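Local coordinates for DNA repair protein RAD2 (Saccharomyces cerevisiae, PDB 4Q0W) that cuts single-stranded DNA as a magnesium-binding endonuclease and is essential for the incision step of excision repair of damaged DNA, at residues F269-Q277 with L293-L304. Sequence-based numbering, arbitrary orientation. Where two conformers were deposited one is given.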
loop_
_atom_site.group_PDB
_atom_site.type_symbol
_atom_site.label_atom_id
_atom_site.label_comp_id
_atom_site.label_asym_id
_atom_site.label_seq_id
_atom_site.Cartn_x
_atom_site.Cartn_y
_atom_site.Cartn_z
ATOM N N PHE A 269 -11.113 5.276 24.256
ATOM C CA PHE A 269 -10.596 4.204 23.411
ATOM C C PHE A 269 -9.772 3.239 24.285
ATOM O O PHE A 269 -9.991 2.023 24.251
ATOM C CB PHE A 269 -9.781 4.827 22.257
ATOM C CG PHE A 269 -8.953 3.849 21.452
ATOM C CD1 PHE A 269 -9.525 2.740 20.838
ATOM C CD2 PHE A 269 -7.594 4.085 21.261
ATOM C CE1 PHE A 269 -8.738 1.852 20.073
ATOM C CE2 PHE A 269 -6.799 3.208 20.504
ATOM C CZ PHE A 269 -7.373 2.093 19.908
ATOM N N LYS A 270 -8.859 3.782 25.090
ATOM C CA LYS A 270 -8.020 2.945 25.947
ATOM C C LYS A 270 -8.867 2.107 26.895
ATOM O O LYS A 270 -8.699 0.889 26.974
ATOM C CB LYS A 270 -7.025 3.774 26.761
ATOM C CG LYS A 270 -6.232 2.909 27.760
ATOM C CD LYS A 270 -5.114 3.683 28.453
ATOM C CE LYS A 270 -5.649 4.729 29.434
ATOM N NZ LYS A 270 -4.513 5.528 30.027
ATOM N N ASP A 271 -9.794 2.759 27.593
ATOM C CA ASP A 271 -10.665 2.056 28.538
ATOM C C ASP A 271 -11.407 0.912 27.835
ATOM O O ASP A 271 -11.452 -0.219 28.336
ATOM C CB ASP A 271 -11.650 3.028 29.211
ATOM C CG ASP A 271 -10.967 3.964 30.204
ATOM O OD1 ASP A 271 -9.836 3.663 30.644
ATOM O OD2 ASP A 271 -11.560 5.014 30.540
ATOM N N TRP A 272 -11.948 1.191 26.656
ATOM C CA TRP A 272 -12.626 0.152 25.878
ATOM C C TRP A 272 -11.725 -1.052 25.589
ATOM O O TRP A 272 -12.114 -2.206 25.787
ATOM C CB TRP A 272 -13.138 0.716 24.552
ATOM C CG TRP A 272 -13.467 -0.369 23.593
ATOM C CD1 TRP A 272 -14.607 -1.139 23.578
ATOM C CD2 TRP A 272 -12.648 -0.846 22.518
ATOM N NE1 TRP A 272 -14.541 -2.056 22.553
ATOM C CE2 TRP A 272 -13.353 -1.896 21.886
ATOM C CE3 TRP A 272 -11.400 -0.475 22.016
ATOM C CZ2 TRP A 272 -12.843 -2.579 20.779
ATOM C CZ3 TRP A 272 -10.891 -1.160 20.927
ATOM C CH2 TRP A 272 -11.612 -2.198 20.318
ATOM N N TYR A 273 -10.519 -0.777 25.111
ATOM C CA TYR A 273 -9.569 -1.831 24.767
ATOM C C TYR A 273 -9.136 -2.602 26.004
ATOM O O TYR A 273 -9.224 -3.827 26.046
ATOM C CB TYR A 273 -8.340 -1.199 24.113
ATOM C CG TYR A 273 -7.270 -2.167 23.670
ATOM C CD1 TYR A 273 -7.550 -3.189 22.767
ATOM C CD2 TYR A 273 -5.967 -2.021 24.101
ATOM C CE1 TYR A 273 -6.563 -4.053 22.342
ATOM C CE2 TYR A 273 -4.967 -2.871 23.668
ATOM C CZ TYR A 273 -5.270 -3.882 22.792
ATOM O OH TYR A 273 -4.269 -4.729 22.371
ATOM N N ASN A 274 -8.651 -1.876 27.006
ATOM C CA ASN A 274 -8.146 -2.517 28.212
ATOM C C ASN A 274 -9.218 -3.255 29.007
ATOM O O ASN A 274 -8.991 -4.389 29.442
ATOM C CB ASN A 274 -7.403 -1.513 29.086
ATOM C CG ASN A 274 -6.069 -1.108 28.484
ATOM O OD1 ASN A 274 -5.608 -1.720 27.526
ATOM N ND2 ASN A 274 -5.431 -0.101 29.064
ATOM N N ASN A 275 -10.377 -2.628 29.208
ATOM C CA ASN A 275 -11.444 -3.299 29.953
ATOM C C ASN A 275 -11.852 -4.612 29.295
ATOM O O ASN A 275 -12.102 -5.611 29.977
ATOM C CB ASN A 275 -12.682 -2.413 30.102
ATOM C CG ASN A 275 -12.438 -1.204 30.970
ATOM O OD1 ASN A 275 -11.414 -1.097 31.643
ATOM N ND2 ASN A 275 -13.392 -0.283 30.967
ATOM N N GLY A 276 -11.924 -4.600 27.967
ATOM C CA GLY A 276 -12.324 -5.777 27.214
ATOM C C GLY A 276 -11.245 -6.842 27.154
ATOM O O GLY A 276 -11.545 -8.035 27.029
ATOM N N GLN A 277 -9.983 -6.422 27.229
ATOM C CA GLN A 277 -8.884 -7.379 27.251
ATOM C C GLN A 277 -8.883 -8.108 28.583
ATOM O O GLN A 277 -8.602 -9.300 28.640
ATOM C CB GLN A 277 -7.530 -6.700 27.014
ATOM C CG GLN A 277 -7.269 -6.282 25.559
ATOM C CD GLN A 277 -7.342 -7.448 24.583
ATOM O OE1 GLN A 277 -8.262 -7.533 23.766
ATOM N NE2 GLN A 277 -6.369 -8.354 24.665
ATOM N N LEU A 293 -11.578 -4.192 15.195
ATOM C CA LEU A 293 -10.543 -3.289 15.688
ATOM C C LEU A 293 -9.714 -3.960 16.790
ATOM O O LEU A 293 -8.483 -3.880 16.786
ATOM C CB LEU A 293 -11.160 -1.987 16.194
ATOM C CG LEU A 293 -10.212 -0.992 16.867
ATOM C CD1 LEU A 293 -9.038 -0.653 15.966
ATOM C CD2 LEU A 293 -10.974 0.264 17.259
ATOM N N ARG A 294 -10.387 -4.633 17.719
ATOM C CA ARG A 294 -9.681 -5.295 18.810
ATOM C C ARG A 294 -8.709 -6.333 18.271
ATOM O O ARG A 294 -7.547 -6.369 18.670
ATOM C CB ARG A 294 -10.649 -5.962 19.776
ATOM C CG ARG A 294 -9.948 -6.656 20.941
ATOM C CD ARG A 294 -10.952 -7.262 21.913
ATOM N NE ARG A 294 -11.856 -6.247 22.457
ATOM C CZ ARG A 294 -11.546 -5.430 23.461
ATOM N NH1 ARG A 294 -10.348 -5.493 24.028
ATOM N NH2 ARG A 294 -12.430 -4.539 23.894
ATOM N N LYS A 295 -9.193 -7.171 17.359
ATOM C CA LYS A 295 -8.363 -8.205 16.755
ATOM C C LYS A 295 -7.114 -7.594 16.125
ATOM O O LYS A 295 -6.010 -8.129 16.256
ATOM C CB LYS A 295 -9.162 -8.989 15.712
ATOM C CG LYS A 295 -8.745 -10.445 15.573
ATOM C CD LYS A 295 -7.435 -10.604 14.812
ATOM C CE LYS A 295 -6.511 -11.591 15.512
ATOM N NZ LYS A 295 -6.084 -11.094 16.853
ATOM N N LYS A 296 -7.291 -6.463 15.456
ATOM C CA LYS A 296 -6.166 -5.762 14.841
ATOM C C LYS A 296 -5.149 -5.248 15.871
ATOM O O LYS A 296 -3.935 -5.382 15.675
ATOM C CB LYS A 296 -6.671 -4.600 13.985
ATOM C CG LYS A 296 -5.560 -3.769 13.383
ATOM C CD LYS A 296 -6.115 -2.786 12.369
ATOM C CE LYS A 296 -5.009 -1.913 11.808
ATOM N NZ LYS A 296 -5.549 -0.947 10.819
ATOM N N LEU A 297 -5.638 -4.652 16.958
ATOM C CA LEU A 297 -4.737 -4.113 17.980
ATOM C C LEU A 297 -3.946 -5.242 18.646
ATOM O O LEU A 297 -2.737 -5.121 18.863
ATOM C CB LEU A 297 -5.519 -3.281 19.008
ATOM C CG LEU A 297 -6.291 -2.075 18.443
ATOM C CD1 LEU A 297 -7.336 -1.567 19.435
ATOM C CD2 LEU A 297 -5.359 -0.944 18.053
ATOM N N VAL A 298 -4.624 -6.348 18.936
ATOM C CA VAL A 298 -3.967 -7.520 19.522
ATOM C C VAL A 298 -2.856 -8.023 18.604
ATOM O O VAL A 298 -1.694 -8.133 19.018
ATOM C CB VAL A 298 -4.971 -8.646 19.828
ATOM C CG1 VAL A 298 -4.247 -9.914 20.280
ATOM C CG2 VAL A 298 -5.943 -8.201 20.902
ATOM N N ASN A 299 -3.203 -8.286 17.348
ATOM C CA ASN A 299 -2.223 -8.748 16.373
ATOM C C ASN A 299 -1.055 -7.778 16.245
ATOM O O ASN A 299 0.092 -8.196 16.060
ATOM C CB ASN A 299 -2.875 -9.001 15.009
ATOM C CG ASN A 299 -1.905 -9.616 14.008
ATOM O OD1 ASN A 299 -1.523 -8.982 13.018
ATOM N ND2 ASN A 299 -1.481 -10.845 14.276
ATOM N N ASN A 300 -1.330 -6.486 16.377
ATOM C CA ASN A 300 -0.248 -5.501 16.354
ATOM C C ASN A 300 0.437 -5.296 17.712
ATOM O O ASN A 300 1.268 -4.398 17.852
ATOM C CB ASN A 300 -0.725 -4.160 15.767
ATOM C CG ASN A 300 -0.923 -4.233 14.259
ATOM O OD1 ASN A 300 -0.293 -5.055 13.589
ATOM N ND2 ASN A 300 -1.805 -3.385 13.720
ATOM N N GLU A 301 0.079 -6.128 18.691
ATOM C CA GLU A 301 0.702 -6.107 20.018
ATOM C C GLU A 301 0.590 -4.737 20.670
ATOM O O GLU A 301 1.544 -4.235 21.252
ATOM C CB GLU A 301 2.171 -6.537 19.924
ATOM C CG GLU A 301 2.343 -7.988 19.447
ATOM C CD GLU A 301 3.784 -8.474 19.534
ATOM O OE1 GLU A 301 4.714 -7.675 19.282
ATOM O OE2 GLU A 301 3.985 -9.659 19.864
ATOM N N ILE A 302 -0.582 -4.123 20.555
ATOM C CA ILE A 302 -0.745 -2.760 21.040
ATOM C C ILE A 302 -0.885 -2.762 22.560
ATOM O O ILE A 302 -1.637 -3.556 23.123
ATOM C CB ILE A 302 -1.975 -2.065 20.411
ATOM C CG1 ILE A 302 -1.841 -1.992 18.883
ATOM C CG2 ILE A 302 -2.143 -0.660 21.004
ATOM C CD1 ILE A 302 -0.657 -1.169 18.400
ATOM N N ILE A 303 -0.152 -1.871 23.207
ATOM C CA ILE A 303 -0.240 -1.683 24.643
ATOM C C ILE A 303 -0.640 -0.241 24.891
ATOM O O ILE A 303 0.058 0.678 24.466
ATOM C CB ILE A 303 1.125 -1.940 25.319
ATOM C CG1 ILE A 303 1.591 -3.374 25.064
ATOM C CG2 ILE A 303 1.050 -1.658 26.827
ATOM C CD1 ILE A 303 3.063 -3.585 25.375
ATOM N N LEU A 304 -1.763 -0.035 25.563
ATOM C CA LEU A 304 -2.174 1.321 25.928
ATOM C C LEU A 304 -2.082 1.469 27.442
ATOM O O LEU A 304 -2.912 0.922 28.190
ATOM C CB LEU A 304 -3.587 1.619 25.434
ATOM C CG LEU A 304 -3.808 1.264 23.960
ATOM C CD1 LEU A 304 -5.267 1.478 23.570
ATOM C CD2 LEU A 304 -2.903 2.124 23.070
HETATM O O HOH W 1 -3.000 -2.247 26.745
#
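Arg294 drives its side chain into helix 266-278, a knob among Trp272, Tyr273, Gly276 and Gln277, where segments 269-277 and 293-299 cross at -80° in a helical region of this XPG/RAD2-family nuclease. Helix 288-299 also packs on the bound DNA through Lys295 and Lys296. The arginine CB packs on Trp272 CH2; CG and CD pass Gln277 OE1; NE forms a salt bridge with Glu286. A bend at chi3 (-59°) brings the guanidinium against the helix backbone. There NH1 donates to a lone pair of Tyr273 O at 2.8 Å and to Gln277 OE1, while NH2 donates to Trp272 O from above the carbonyl plane. NH2 also sits over one indole face, near its rim, and Arg294 CZ lies 4.5 Å from the six-membered ring centroid of Trp272, a cation-pi contact; Gly276 covers the opposite guanidinium face, where any CB would hit NH2. With an alanine here, Glu286 would probably lose its charged mate and a gap open between Trp272 and Gly276. Beyond it, branched leucines supply apolar bulk: Leu297 CD1 meets Phe269 CZ at 3.7 Å, and Leu304 CD1 reaches Tyr273 CD2. A Schellman motif ends helix 288-299 and turns the chain so that Tyr273 OH donates to Ile302 O. Asn274 uses both amide ends: OD1 accepts from a water bound to Leu304 N, and ND2 gives Leu304 O a nearly straight (173°) in-plane hydrogen bond of 2.9 Å.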